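Beta-1,3-glucanosyltransferase (PDB 4WTP) belongs to glycosyl hydrolase family 17, a group of carbohydrate-active proteins built on a (beta/alpha)8 barrel. Local coordinates at residues E243-Y246 with L247-L251; W99-R102 with P103-D107; F172-V175 with V176-L180; Q209-G212 with A213-G216; D139-P142 with Q143-A146. One frame throughout, in Å; residues are numbered along the deposited sequence. Where two conformers were deposited one is given.

Interaction 1 of 5, residues E243-Y246 with L247-L251; sequences ENKY and LHDVL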
loop_
_atom_site.group_PDB
_atom_site.type_symbol
_atom_site.label_atom_id
_atom_site.label_comp_id
_atom_site.label_asym_id
_atom_site.label_seq_id
_atom_site.Cartn_x
_atom_site.Cartn_y
_atom_site.Cartn_z
ATOM N N GLU A 243 6.897 4.148 -16.728
ATOM C CA GLU A 243 5.884 4.144 -15.681
ATOM C C GLU A 243 4.511 3.842 -16.311
ATOM O O GLU A 243 3.726 3.088 -15.766
ATOM C CB GLU A 243 5.834 5.434 -14.865
ATOM C CG GLU A 243 4.795 5.327 -13.760
ATOM C CD GLU A 243 4.597 6.566 -12.917
ATOM O OE1 GLU A 243 5.123 7.649 -13.229
ATOM O OE2 GLU A 243 3.837 6.436 -11.926
ATOM N N ASN A 244 4.193 4.489 -17.434
ATOM C CA ASN A 244 2.929 4.262 -18.144
ATOM C C ASN A 244 2.754 2.800 -18.537
ATOM O O ASN A 244 1.701 2.220 -18.305
ATOM C CB ASN A 244 2.897 5.164 -19.389
ATOM C CG ASN A 244 1.505 5.280 -19.979
ATOM O OD1 ASN A 244 0.545 5.526 -19.266
ATOM N ND2 ASN A 244 1.419 5.121 -21.285
ATOM N N LYS A 245 3.805 2.206 -19.100
ATOM C CA LYS A 245 3.758 0.798 -19.479
ATOM C C LYS A 245 3.544 -0.106 -18.251
ATOM O O LYS A 245 2.723 -1.031 -18.284
ATOM C CB LYS A 245 5.011 0.403 -20.245
ATOM C CG LYS A 245 5.093 -1.085 -20.505
ATOM C CD LYS A 245 6.177 -1.454 -21.502
ATOM C CE LYS A 245 6.312 -2.968 -21.626
ATOM N NZ LYS A 245 5.051 -3.746 -21.799
ATOM N N TYR A 246 4.288 0.160 -17.176
ATOM C CA TYR A 246 4.201 -0.674 -15.979
ATOM C C TYR A 246 2.797 -0.589 -15.398
ATOM O O TYR A 246 2.175 -1.591 -15.060
ATOM C CB TYR A 246 5.224 -0.238 -14.922
ATOM C CG TYR A 246 5.333 -1.249 -13.785
ATOM C CD1 TYR A 246 5.830 -2.522 -14.031
ATOM C CD2 TYR A 246 4.892 -0.948 -12.499
ATOM C CE1 TYR A 246 5.954 -3.459 -13.001
ATOM C CE2 TYR A 246 5.009 -1.869 -11.455
ATOM C CZ TYR A 246 5.510 -3.126 -11.730
ATOM O OH TYR A 246 5.642 -4.077 -10.738
ATOM N N LEU A 247 2.265 0.632 -15.305
ATOM C CA LEU A 247 0.905 0.847 -14.816
ATOM C C LEU A 247 -0.099 0.034 -15.654
ATOM O O LEU A 247 -0.930 -0.708 -15.106
ATOM C CB LEU A 247 0.588 2.347 -14.908
ATOM C CG LEU A 247 -0.819 2.729 -14.509
ATOM C CD1 LEU A 247 -1.101 2.388 -13.053
ATOM C CD2 LEU A 247 -1.039 4.208 -14.802
ATOM N N HIS A 248 -0.027 0.193 -16.979
ATOM C CA HIS A 248 -0.968 -0.542 -17.838
ATOM C C HIS A 248 -0.835 -2.036 -17.651
ATOM O O HIS A 248 -1.849 -2.736 -17.552
ATOM C CB HIS A 248 -0.712 -0.201 -19.297
ATOM C CG HIS A 248 -1.037 1.231 -19.662
ATOM N ND1 HIS A 248 -0.969 1.696 -20.930
ATOM C CD2 HIS A 248 -1.432 2.286 -18.880
ATOM C CE1 HIS A 248 -1.298 2.993 -20.943
ATOM N NE2 HIS A 248 -1.608 3.351 -19.697
ATOM N N ASP A 249 0.396 -2.539 -17.623
ATOM C CA ASP A 249 0.622 -3.984 -17.568
ATOM C C ASP A 249 0.189 -4.570 -16.245
ATOM O O ASP A 249 -0.447 -5.619 -16.219
ATOM C CB ASP A 249 2.093 -4.342 -17.786
ATOM C CG ASP A 249 2.580 -4.057 -19.184
ATOM O OD1 ASP A 249 1.751 -3.804 -20.085
ATOM O OD2 ASP A 249 3.816 -4.107 -19.384
ATOM N N VAL A 250 0.534 -3.911 -15.151
ATOM C CA VAL A 250 0.176 -4.458 -13.866
ATOM C C VAL A 250 -1.341 -4.448 -13.654
ATOM O O VAL A 250 -1.912 -5.411 -13.176
ATOM C CB VAL A 250 0.904 -3.713 -12.740
ATOM C CG1 VAL A 250 0.330 -4.083 -11.392
ATOM C CG2 VAL A 250 2.397 -4.026 -12.765
ATOM N N LEU A 251 -2.001 -3.355 -14.043
ATOM C CA LEU A 251 -3.464 -3.270 -13.931
ATOM C C LEU A 251 -4.111 -4.374 -14.757
ATOM O O LEU A 251 -5.090 -4.985 -14.330
ATOM C CB LEU A 251 -3.986 -1.890 -14.354
ATOM C CG LEU A 251 -3.687 -0.770 -13.356
ATOM C CD1 LEU A 251 -4.218 0.519 -13.929
ATOM C CD2 LEU A 251 -4.321 -1.036 -11.999
#

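Interaction 2 of 5, residues W99-R102 with P103-D107; sequences WIDR and PDTFD. With EDO (1,2-ethanediol), chain C.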
loop_
_atom_site.group_PDB
_atom_site.type_symbol
_atom_site.label_atom_id
_atom_site.label_comp_id
_atom_site.label_asym_id
_atom_site.label_seq_id
_atom_site.Cartn_x
_atom_site.Cartn_y
_atom_site.Cartn_z
ATOM N N TRP A 99 2.365 1.319 11.319
ATOM C CA TRP A 99 3.791 1.418 11.041
ATOM C C TRP A 99 4.616 0.975 12.212
ATOM O O TRP A 99 4.808 1.737 13.170
ATOM C CB TRP A 99 4.204 2.823 10.585
ATOM C CG TRP A 99 5.599 2.751 10.065
ATOM C CD1 TRP A 99 6.768 3.046 10.737
ATOM C CD2 TRP A 99 6.001 2.196 8.796
ATOM N NE1 TRP A 99 7.857 2.767 9.950
ATOM C CE2 TRP A 99 7.457 2.246 8.770
ATOM C CE3 TRP A 99 5.318 1.697 7.704
ATOM C CZ2 TRP A 99 8.177 1.811 7.674
ATOM C CZ3 TRP A 99 6.046 1.266 6.604
ATOM C CH2 TRP A 99 7.442 1.337 6.583
ATOM N N ILE A 100 5.078 -0.269 12.169
ATOM C CA ILE A 100 5.868 -0.816 13.265
ATOM C C ILE A 100 7.284 -1.068 12.769
ATOM O O ILE A 100 7.481 -1.567 11.668
ATOM C CB ILE A 100 5.218 -2.050 13.932
ATOM C CG1 ILE A 100 4.845 -3.071 12.860
ATOM C CG2 ILE A 100 3.948 -1.685 14.748
ATOM C CD1 ILE A 100 4.383 -4.399 13.415
ATOM N N ASP A 101 8.252 -0.622 13.571
ATOM C CA ASP A 101 9.685 -0.892 13.332
ATOM C C ASP A 101 10.505 -0.870 14.632
ATOM O O ASP A 101 10.823 -1.930 15.183
ATOM C CB ASP A 101 10.279 0.003 12.224
ATOM C CG ASP A 101 9.959 1.465 12.407
ATOM O OD1 ASP A 101 9.558 1.890 13.516
ATOM O OD2 ASP A 101 10.135 2.207 11.413
ATOM N N ARG A 102 10.768 0.313 15.187
ATOM C CA ARG A 102 11.527 0.369 16.447
ATOM C C ARG A 102 10.625 -0.115 17.593
ATOM O O ARG A 102 9.385 0.014 17.504
ATOM C CB ARG A 102 12.096 1.772 16.696
ATOM C CG ARG A 102 11.086 2.826 17.102
ATOM C CD ARG A 102 11.815 4.063 17.624
ATOM N NE ARG A 102 10.919 5.047 18.231
ATOM C CZ ARG A 102 10.150 5.903 17.552
ATOM N NH1 ARG A 102 10.157 5.893 16.223
ATOM N NH2 ARG A 102 9.374 6.763 18.198
ATOM N N PRO A 103 11.227 -0.705 18.651
ATOM C CA PRO A 103 10.516 -1.267 19.813
ATOM C C PRO A 103 9.320 -0.449 20.341
ATOM O O PRO A 103 8.275 -1.026 20.608
ATOM C CB PRO A 103 11.618 -1.364 20.861
ATOM C CG PRO A 103 12.835 -1.687 20.042
ATOM C CD PRO A 103 12.652 -1.063 18.674
ATOM N N ASP A 104 9.467 0.867 20.465
ATOM C CA ASP A 104 8.367 1.685 21.006
ATOM C C ASP A 104 7.140 1.654 20.104
ATOM O O ASP A 104 6.022 1.848 20.574
ATOM C CB ASP A 104 8.809 3.129 21.273
ATOM C CG ASP A 104 9.510 3.295 22.612
ATOM O OD1 ASP A 104 9.493 2.350 23.430
ATOM O OD2 ASP A 104 10.079 4.385 22.856
ATOM N N THR A 105 7.327 1.356 18.820
ATOM C CA THR A 105 6.231 1.434 17.873
ATOM C C THR A 105 5.144 0.389 18.105
ATOM O O THR A 105 4.005 0.631 17.728
ATOM C CB THR A 105 6.713 1.369 16.409
ATOM O OG1 THR A 105 7.336 0.101 16.137
ATOM C CG2 THR A 105 7.650 2.529 16.124
ATOM N N PHE A 106 5.494 -0.767 18.669
ATOM C CA PHE A 106 4.487 -1.848 18.839
ATOM C C PHE A 106 3.392 -1.403 19.799
ATOM O O PHE A 106 2.219 -1.399 19.455
ATOM C CB PHE A 106 5.132 -3.144 19.318
ATOM C CG PHE A 106 6.013 -3.796 18.287
ATOM C CD1 PHE A 106 5.459 -4.636 17.345
ATOM C CD2 PHE A 106 7.391 -3.560 18.253
ATOM C CE1 PHE A 106 6.258 -5.245 16.395
ATOM C CE2 PHE A 106 8.192 -4.163 17.299
ATOM C CZ PHE A 106 7.621 -5.007 16.365
ATOM N N ASP A 107 3.766 -1.005 21.010
ATOM C CA ASP A 107 2.765 -0.558 21.967
ATOM C C ASP A 107 2.132 0.747 21.540
ATOM O O ASP A 107 0.931 0.949 21.734
ATOM C CB ASP A 107 3.370 -0.357 23.356
ATOM C CG ASP A 107 3.547 -1.663 24.122
ATOM O OD1 ASP A 107 2.876 -2.660 23.783
ATOM O OD2 ASP A 107 4.357 -1.687 25.077
HETATM C C1 EDO C . 14.015 -2.512 16.347
HETATM O O1 EDO C . 14.764 -3.038 17.457
HETATM C C2 EDO C . 12.895 -3.470 16.032
HETATM O O2 EDO C . 11.844 -3.388 16.998
#

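Interaction 3 of 5, residues F172-V175 with V176-L180; sequences FPEV and VVKEL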
loop_
_atom_site.group_PDB
_atom_site.type_symbol
_atom_site.label_atom_id
_atom_site.label_comp_id
_atom_site.label_asym_id
_atom_site.label_seq_id
_atom_site.Cartn_x
_atom_site.Cartn_y
_atom_site.Cartn_z
ATOM N N PHE A 172 7.179 -14.484 4.320
ATOM C CA PHE A 172 5.889 -14.901 4.875
ATOM C C PHE A 172 6.032 -16.271 5.571
ATOM O O PHE A 172 5.568 -17.280 5.064
ATOM C CB PHE A 172 4.817 -14.917 3.798
ATOM C CG PHE A 172 4.318 -13.540 3.450
ATOM C CD1 PHE A 172 3.329 -12.941 4.238
ATOM C CD2 PHE A 172 4.844 -12.827 2.358
ATOM C CE1 PHE A 172 2.853 -11.659 3.932
ATOM C CE2 PHE A 172 4.367 -11.554 2.059
ATOM C CZ PHE A 172 3.397 -10.975 2.852
ATOM N N PRO A 173 6.695 -16.311 6.737
ATOM C CA PRO A 173 6.889 -17.581 7.452
ATOM C C PRO A 173 5.560 -18.068 8.020
ATOM O O PRO A 173 4.666 -17.268 8.346
ATOM C CB PRO A 173 7.844 -17.196 8.573
ATOM C CG PRO A 173 7.535 -15.742 8.817
ATOM C CD PRO A 173 7.302 -15.173 7.450
ATOM N N GLU A 174 5.479 -19.380 8.198
ATOM C CA GLU A 174 4.262 -20.038 8.570
ATOM C C GLU A 174 3.672 -19.504 9.868
ATOM O O GLU A 174 2.462 -19.355 9.971
ATOM C CB GLU A 174 4.516 -21.551 8.662
ATOM C CG GLU A 174 3.261 -22.352 8.865
ATOM C CD GLU A 174 3.511 -23.850 8.892
ATOM O OE1 GLU A 174 4.679 -24.301 8.872
ATOM O OE2 GLU A 174 2.502 -24.575 8.959
ATOM N N VAL A 175 4.515 -19.234 10.865
ATOM C CA VAL A 175 3.998 -18.801 12.165
ATOM C C VAL A 175 3.259 -17.475 12.056
ATOM O O VAL A 175 2.304 -17.229 12.792
ATOM C CB VAL A 175 5.081 -18.721 13.251
ATOM C CG1 VAL A 175 5.517 -20.120 13.656
ATOM C CG2 VAL A 175 6.270 -17.867 12.817
ATOM N N VAL A 176 3.707 -16.609 11.143
ATOM C CA VAL A 176 3.020 -15.342 10.879
ATOM C C VAL A 176 1.736 -15.558 10.078
ATOM O O VAL A 176 0.661 -15.070 10.446
ATOM C CB VAL A 176 3.956 -14.341 10.159
ATOM C CG1 VAL A 176 3.194 -13.115 9.676
ATOM C CG2 VAL A 176 5.088 -13.909 11.092
ATOM N N VAL A 177 1.857 -16.328 9.003
ATOM C CA VAL A 177 0.722 -16.492 8.090
ATOM C C VAL A 177 -0.475 -17.154 8.808
ATOM O O VAL A 177 -1.625 -16.791 8.574
ATOM C CB VAL A 177 1.137 -17.290 6.844
ATOM C CG1 VAL A 177 -0.069 -17.555 5.961
ATOM C CG2 VAL A 177 2.169 -16.500 6.030
ATOM N N LYS A 178 -0.171 -18.051 9.756
ATOM C CA LYS A 178 -1.251 -18.651 10.566
ATOM C C LYS A 178 -2.150 -17.628 11.283
ATOM O O LYS A 178 -3.335 -17.895 11.510
ATOM C CB LYS A 178 -0.644 -19.620 11.590
ATOM C CG LYS A 178 -0.157 -20.918 10.986
ATOM C CD LYS A 178 0.296 -21.926 12.036
ATOM C CE LYS A 178 0.640 -23.247 11.374
ATOM N NZ LYS A 178 -0.338 -23.582 10.299
ATOM N N GLU A 179 -1.596 -16.466 11.636
ATOM C CA GLU A 179 -2.357 -15.480 12.386
ATOM C C GLU A 179 -3.132 -14.514 11.489
ATOM O O GLU A 179 -3.953 -13.760 11.997
ATOM C CB GLU A 179 -1.448 -14.702 13.344
ATOM C CG GLU A 179 -0.715 -15.566 14.374
ATOM C CD GLU A 179 -1.640 -16.503 15.151
ATOM O OE1 GLU A 179 -2.757 -16.079 15.504
ATOM O OE2 GLU A 179 -1.262 -17.671 15.409
ATOM N N LEU A 180 -2.835 -14.518 10.181
ATOM C CA LEU A 180 -3.377 -13.525 9.268
ATOM C C LEU A 180 -4.749 -13.923 8.763
ATOM O O LEU A 180 -5.086 -15.116 8.670
ATOM C CB LEU A 180 -2.452 -13.409 8.055
ATOM C CG LEU A 180 -1.006 -13.046 8.289
ATOM C CD1 LEU A 180 -0.278 -12.909 6.949
ATOM C CD2 LEU A 180 -0.909 -11.733 9.063
HETATM O O HOH W 1 1.256 -18.756 14.890
#

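Interaction 4 of 5, residues Q209-G212 with A213-G216; sequences QVVG and ASLG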
loop_
_atom_site.group_PDB
_atom_site.type_symbol
_atom_site.label_atom_id
_atom_site.label_comp_id
_atom_site.label_asym_id
_atom_site.label_seq_id
_atom_site.Cartn_x
_atom_site.Cartn_y
_atom_site.Cartn_z
ATOM N N GLN A 209 4.857 -16.910 -5.608
ATOM C CA GLN A 209 5.639 -17.355 -4.444
ATOM C C GLN A 209 4.918 -17.040 -3.134
ATOM O O GLN A 209 4.968 -17.813 -2.181
ATOM C CB GLN A 209 7.036 -16.727 -4.432
ATOM C CG GLN A 209 7.887 -17.162 -5.613
ATOM C CD GLN A 209 8.367 -18.597 -5.479
ATOM O OE1 GLN A 209 8.509 -19.118 -4.367
ATOM N NE2 GLN A 209 8.615 -19.246 -6.611
ATOM N N VAL A 210 4.230 -15.904 -3.073
ATOM C CA VAL A 210 3.465 -15.578 -1.884
ATOM C C VAL A 210 2.266 -16.515 -1.768
ATOM O O VAL A 210 1.931 -16.974 -0.666
ATOM C CB VAL A 210 3.042 -14.104 -1.832
ATOM C CG1 VAL A 210 2.245 -13.812 -0.557
ATOM C CG2 VAL A 210 4.266 -13.221 -1.871
ATOM N N VAL A 211 1.607 -16.812 -2.885
ATOM C CA VAL A 211 0.580 -17.846 -2.853
ATOM C C VAL A 211 1.177 -19.149 -2.295
ATOM O O VAL A 211 0.504 -19.853 -1.513
ATOM C CB VAL A 211 -0.076 -18.053 -4.258
ATOM C CG1 VAL A 211 -1.012 -19.268 -4.263
ATOM C CG2 VAL A 211 -0.831 -16.794 -4.677
ATOM N N GLY A 212 2.407 -19.454 -2.685
ATOM C CA GLY A 212 3.069 -20.663 -2.186
ATOM C C GLY A 212 3.214 -20.681 -0.670
ATOM O O GLY A 212 3.265 -21.776 -0.063
ATOM N N ALA A 213 3.243 -19.493 -0.056
ATOM C CA ALA A 213 3.405 -19.358 1.409
ATOM C C ALA A 213 2.088 -19.070 2.135
ATOM O O ALA A 213 2.072 -18.873 3.343
ATOM C CB ALA A 213 4.424 -18.262 1.729
ATOM N N SER A 214 0.994 -19.008 1.389
ATOM C CA SER A 214 -0.244 -18.418 1.866
ATOM C C SER A 214 -1.092 -19.307 2.764
ATOM O O SER A 214 -2.065 -18.808 3.352
ATOM C CB SER A 214 -1.139 -17.991 0.674
ATOM O OG SER A 214 -1.616 -19.154 0.007
ATOM N N LEU A 215 -0.759 -20.604 2.843
ATOM C CA LEU A 215 -1.597 -21.587 3.550
ATOM C C LEU A 215 -3.025 -21.558 2.982
ATOM O O LEU A 215 -4.004 -21.896 3.654
ATOM C CB LEU A 215 -1.586 -21.358 5.078
ATOM C CG LEU A 215 -0.213 -21.304 5.746
ATOM C CD1 LEU A 215 -0.332 -21.023 7.246
ATOM C CD2 LEU A 215 0.528 -22.617 5.512
ATOM N N GLY A 216 -3.147 -21.154 1.716
ATOM C CA GLY A 216 -4.451 -21.050 1.078
ATOM C C GLY A 216 -5.278 -19.808 1.351
ATOM O O GLY A 216 -6.415 -19.700 0.858
HETATM O O HOH W 2 1.602 -22.403 1.954
#

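Interaction 5 of 5, residues D139-P142 with Q143-A146; sequences DTDP and QSLA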
loop_
_atom_site.group_PDB
_atom_site.type_symbol
_atom_site.label_atom_id
_atom_site.label_comp_id
_atom_site.label_asym_id
_atom_site.label_seq_id
_atom_site.Cartn_x
_atom_site.Cartn_y
_atom_site.Cartn_z
ATOM N N ASP A 139 13.117 -6.113 12.108
ATOM C CA ASP A 139 12.698 -5.338 13.272
ATOM C C ASP A 139 12.319 -6.232 14.451
ATOM O O ASP A 139 12.401 -5.802 15.591
ATOM C CB ASP A 139 11.551 -4.386 12.921
ATOM C CG ASP A 139 11.995 -3.290 11.991
ATOM O OD1 ASP A 139 13.168 -2.878 12.091
ATOM O OD2 ASP A 139 11.186 -2.867 11.167
ATOM N N THR A 140 11.837 -7.433 14.161
ATOM C CA THR A 140 11.531 -8.406 15.187
ATOM C C THR A 140 11.550 -9.788 14.546
ATOM O O THR A 140 11.703 -9.920 13.321
ATOM C CB THR A 140 10.209 -8.102 15.944
ATOM O OG1 THR A 140 10.155 -8.931 17.108
ATOM C CG2 THR A 140 8.987 -8.404 15.069
ATOM N N ASP A 141 11.390 -10.810 15.375
ATOM C CA ASP A 141 11.419 -12.189 14.916
ATOM C C ASP A 141 10.007 -12.611 14.523
ATOM O O ASP A 141 9.027 -11.985 14.955
ATOM C CB ASP A 141 11.969 -13.084 16.036
ATOM C CG ASP A 141 11.089 -13.059 17.284
ATOM O OD1 ASP A 141 11.218 -12.117 18.092
ATOM O OD2 ASP A 141 10.217 -13.935 17.412
ATOM N N PRO A 142 9.887 -13.679 13.715
ATOM C CA PRO A 142 8.564 -14.150 13.287
ATOM C C PRO A 142 7.561 -14.427 14.400
ATOM O O PRO A 142 6.414 -14.010 14.290
ATOM C CB PRO A 142 8.894 -15.416 12.481
ATOM C CG PRO A 142 10.221 -15.098 11.911
ATOM C CD PRO A 142 10.959 -14.423 13.019
ATOM N N GLN A 143 7.963 -15.125 15.462
ATOM C CA GLN A 143 6.991 -15.439 16.508
ATOM C C GLN A 143 6.459 -14.172 17.202
ATOM O O GLN A 143 5.272 -14.088 17.504
ATOM C CB GLN A 143 7.551 -16.422 17.555
ATOM C CG GLN A 143 6.551 -16.885 18.616
ATOM C CD GLN A 143 5.526 -17.825 18.038
ATOM O OE1 GLN A 143 5.888 -18.800 17.393
ATOM N NE2 GLN A 143 4.247 -17.538 18.254
ATOM N N SER A 144 7.350 -13.227 17.476
ATOM C CA SER A 144 6.933 -11.944 18.087
ATOM C C SER A 144 5.968 -11.155 17.204
ATOM O O SER A 144 4.988 -10.603 17.686
ATOM C CB SER A 144 8.151 -11.096 18.443
ATOM O OG SER A 144 8.964 -11.757 19.417
ATOM N N LEU A 145 6.219 -11.142 15.899
ATOM C CA LEU A 145 5.285 -10.522 14.994
ATOM C C LEU A 145 3.943 -11.252 14.984
ATOM O O LEU A 145 2.883 -10.627 15.074
ATOM C CB LEU A 145 5.881 -10.425 13.588
ATOM C CG LEU A 145 4.933 -9.795 12.572
ATOM C CD1 LEU A 145 4.564 -8.364 12.958
ATOM C CD2 LEU A 145 5.616 -9.824 11.214
ATOM N N ALA A 146 4.005 -12.581 14.944
ATOM C CA ALA A 146 2.778 -13.375 14.975
ATOM C C ALA A 146 1.947 -13.104 16.233
ATOM O O ALA A 146 0.717 -12.902 16.165
ATOM C CB ALA A 146 3.098 -14.854 14.881
#

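Interaction 1 of 5, residues E243-Y246 with L247-L251
Residues 243-246 and 247-251 are successive turns of helix 240-256, tied by four i-to-i+4 backbone hydrogen bonds, of which Val250 N to Tyr246 O is the shortest at 2.8 Å. On the same spacing, Lys245 reaches forward to Asp249. Its chain runs extended until the last torsion, where a bend (chi4 48°) swings Lys245 NZ onto Asp249 OD2 at 2.7 Å. NZ uses the syn lone pair of OD2, on the side facing the second oxygen, yet Asp249 OD1 stays 3.7 Å from Lys245 NZ, and the salt bridge is held by one oxygen. Next along the helix, Val250 CG2 sits over a face of the Tyr246 ring, 3.5 Å from its centroid and 16° off the normal, a CH-pi contact displaced towards the hydroxyl end: the nearest ring carbon is Tyr246 CZ, 3.4 Å from CG2. The phenol OH beyond it is hydrogen-bonded to Thr224 OG1. Asn244 and His248 cross at an angle, amide and imidazole planes 68° apart, with Asn244 OD1 only 3.1 Å from His248 NE2 at an angle too poor for a bond. Both atoms instead serve Thr293, OD1 bonding its N and NE2 its O, while Asn244 O lies 3.1 Å above one face of the His248 ring. The helix thus pairs charge along one strip, buries an aliphatic-aromatic contact on another, and uses a third to hold the C-terminal tail.

Interaction 2 of 5, residues W99-R102 with P103-D107
With OG1 lodged between its backbone N and carbonyl carbon (chi1 64°), Thr105 turns its hydroxyl back onto Asp101 and Arg102, in the loop that leads from strand 93-98 of the (beta/alpha)8 barrel into helix 104-119. That hydroxyl both accepts and donates: Asp101 N points to Thr105 OG1 at 2.8 Å, and OG1 in turn donates a hydrogen bond to Arg102 O, at a very short 2.5 Å. Thr105 N binds the same Arg102 O at 2.8 Å, coming from 36° above the carbonyl plane, so two donors of one residue grip a single oxygen at the start of the helix. The carboxylate of Asp101 ties the loop to itself. Its OD1 takes the N-H of Arg102 at 2.6 Å, and OD2 takes Trp99 NE1 at 2.8 Å, the indole nitrogen approaching 64° out of the carboxylate plane. The methyl of Thr105 is packed as well, its CG2 lying 3.6 Å from Arg102 CG and over one face of the guanidinium. Further in, Ile100 crosses Phe106 at about a right angle, with Ile100 CB over a ring face and Ile100 CD1 3.6 Å from Phe106 CE1. The Phe106 ring also meets Tyr148 of helix 142-156 edge-to-face. At its rim, O2 of a 1,2-ethanediol, probably from the crystallisation liquor, makes a weak bond to Asp101 O and lies 3.7 Å from Phe106 CE2, near the ring plane.

Interaction 3 of 5, residues F172-V175 with V176-L180
Val177 and Phe172 make the apolar centre here: Val177 CG2 comes to 3.8 Å from Phe172 CB and meets the edge of the phenyl ring, the two side chains crossing at about a right angle. Val177 lies in the short helix 174-177 and Phe172 in the loop just before it; the helix connects strands 163-167 and 182-186 in a beta-alpha-beta unit. The branch of Val177 that touches is the one beside its backbone N (CG1 takes the anti place, chi1 175°), which carries CG2 back over the residues before the helix. A second apolar pair lies next to it, Pro173 CG against Val176 CG2 at 3.8 Å; from there Val176 goes on to pack against Ile149 of helix 142-156. Pro173 occupies the N-cap position, and its carbonyl receives Val177 N at 3.0 Å in the carbonyl plane, plus a weak bond from Val176 N. A type I turn from Val177 to Leu180 follows, and Lys217 NZ donates to both Val177 O and Leu180 O. On the outer edge the contact becomes polar. Lys178 folds its chain across the extended Glu174, with Lys178 CE 3.7 Å from Glu174 CG, and closes a weak salt bridge from Lys178 NZ to Glu174 OE2 at 3.3 Å. Further round, the bent chain of Glu179 (chi2 -52°) meets a water that donates to Val175 O and to Glu179 OE2, at 2.8 Å each.

Interaction 4 of 5, residues Q209-G212 with A213-G216
An ST turn at Ser214 follows the end of helix 196-212, and the same serine reaches back to Val211 in the last turn. Val211 O is gripped twice, by Ser214 OG at 2.7 Å and by Ser214 N at 3.1 Å. The two donors come from different directions: OG is only 16° out of the carbonyl plane, whereas the N-H stands 69° above it. With chi1 at 69°, OG lies between its own N and carbonyl carbon, a position from which it also accepts Gly216 N at 3.0 Å, the bond that makes the ST turn. One residue earlier the helix tightens, Ala213 N bonding Val210 O at 2.9 Å and only weakly Gln209 O. Leu215 then leaves helical angles with positive phi, and a water links the two sides of the turn, donating to Gly212 O at 2.7 Å and accepting from Leu215 N at 3.1 Å. Val210 and Ser214 pack towards Leu183 of strand 182-186 and Val219 of strand 219-223. The C-terminal end of a helix leaves carbonyl groups without their usual amide partners; here the serine hydroxyl and the water serve Val211 and Gly212, and the hydroxyl passes the hydrogen-bond chain on into the turn to the next strand.

Interaction 5 of 5, residues D139-P142 with Q143-A146
Asp141 and Ser144 form the tight part of this contact. Ser144 OG donates to Asp141 OD1 at 2.6 Å, arriving on the syn side and 20° out of the carboxylate plane, while Ser144 N donates to Asp141 OD2 at 3.0 Å from well above that plane. Both oxygens are thus engaged by one residue, which fixes the rotation of the carboxylate; the side chain can do this because chi1 is 62°, folding CG in over the first turn. Alongside, Thr140 OG1 presses on the CB of the same serine at 3.2 Å. This is an N-cap: Asp141 stands right before helix 142-156 of the barrel, and its negative charge would probably be favoured by the amide-rich start of the helix. The backbone takes over at once, with Leu145 N bonded to Asp141 O at 3.1 Å and Ala146 N to Pro142 O at 2.9 Å. Thr140 CG2 touches the helix more loosely, lying 4.0 Å from Leu145 CB; Leu145 itself turns to Leu135 and Val176. Gln143 lies on the solvent side, where Asp141 is exposed too. Gln143 CB is 3.6 Å from Asp141 OD2, but beyond that the chain bends at chi2 and runs on along the helix, where NE2 finds Asn147 OD1. Pro142 opens the helix from a partly exposed place, its ring against Pro173 and Val175.

Overall arrangement
Along the chain the order is interaction 2, 5, 3, 4, then 1. Four of them cluster on one flank of the (beta/alpha)8 barrel. Interaction 2, at the start of helix 104-119, touches interaction 5, at the start of helix 142-156, with centres 12 Å apart; Phe106 CZ lies 3.9 Å from Thr140 CG2. Interaction 5 in turn meets interaction 3 on helix 174-177, and interaction 3 meets interaction 4 at the end of helix 196-212, each pair about 10 Å apart between centres. The contacts therefore follow successive helices round the barrel, from two helix starts, through a short helix, to a helix end. Interaction 1, on helix 240-256, stands apart, 25 to 34 Å from the others between centres and touching none.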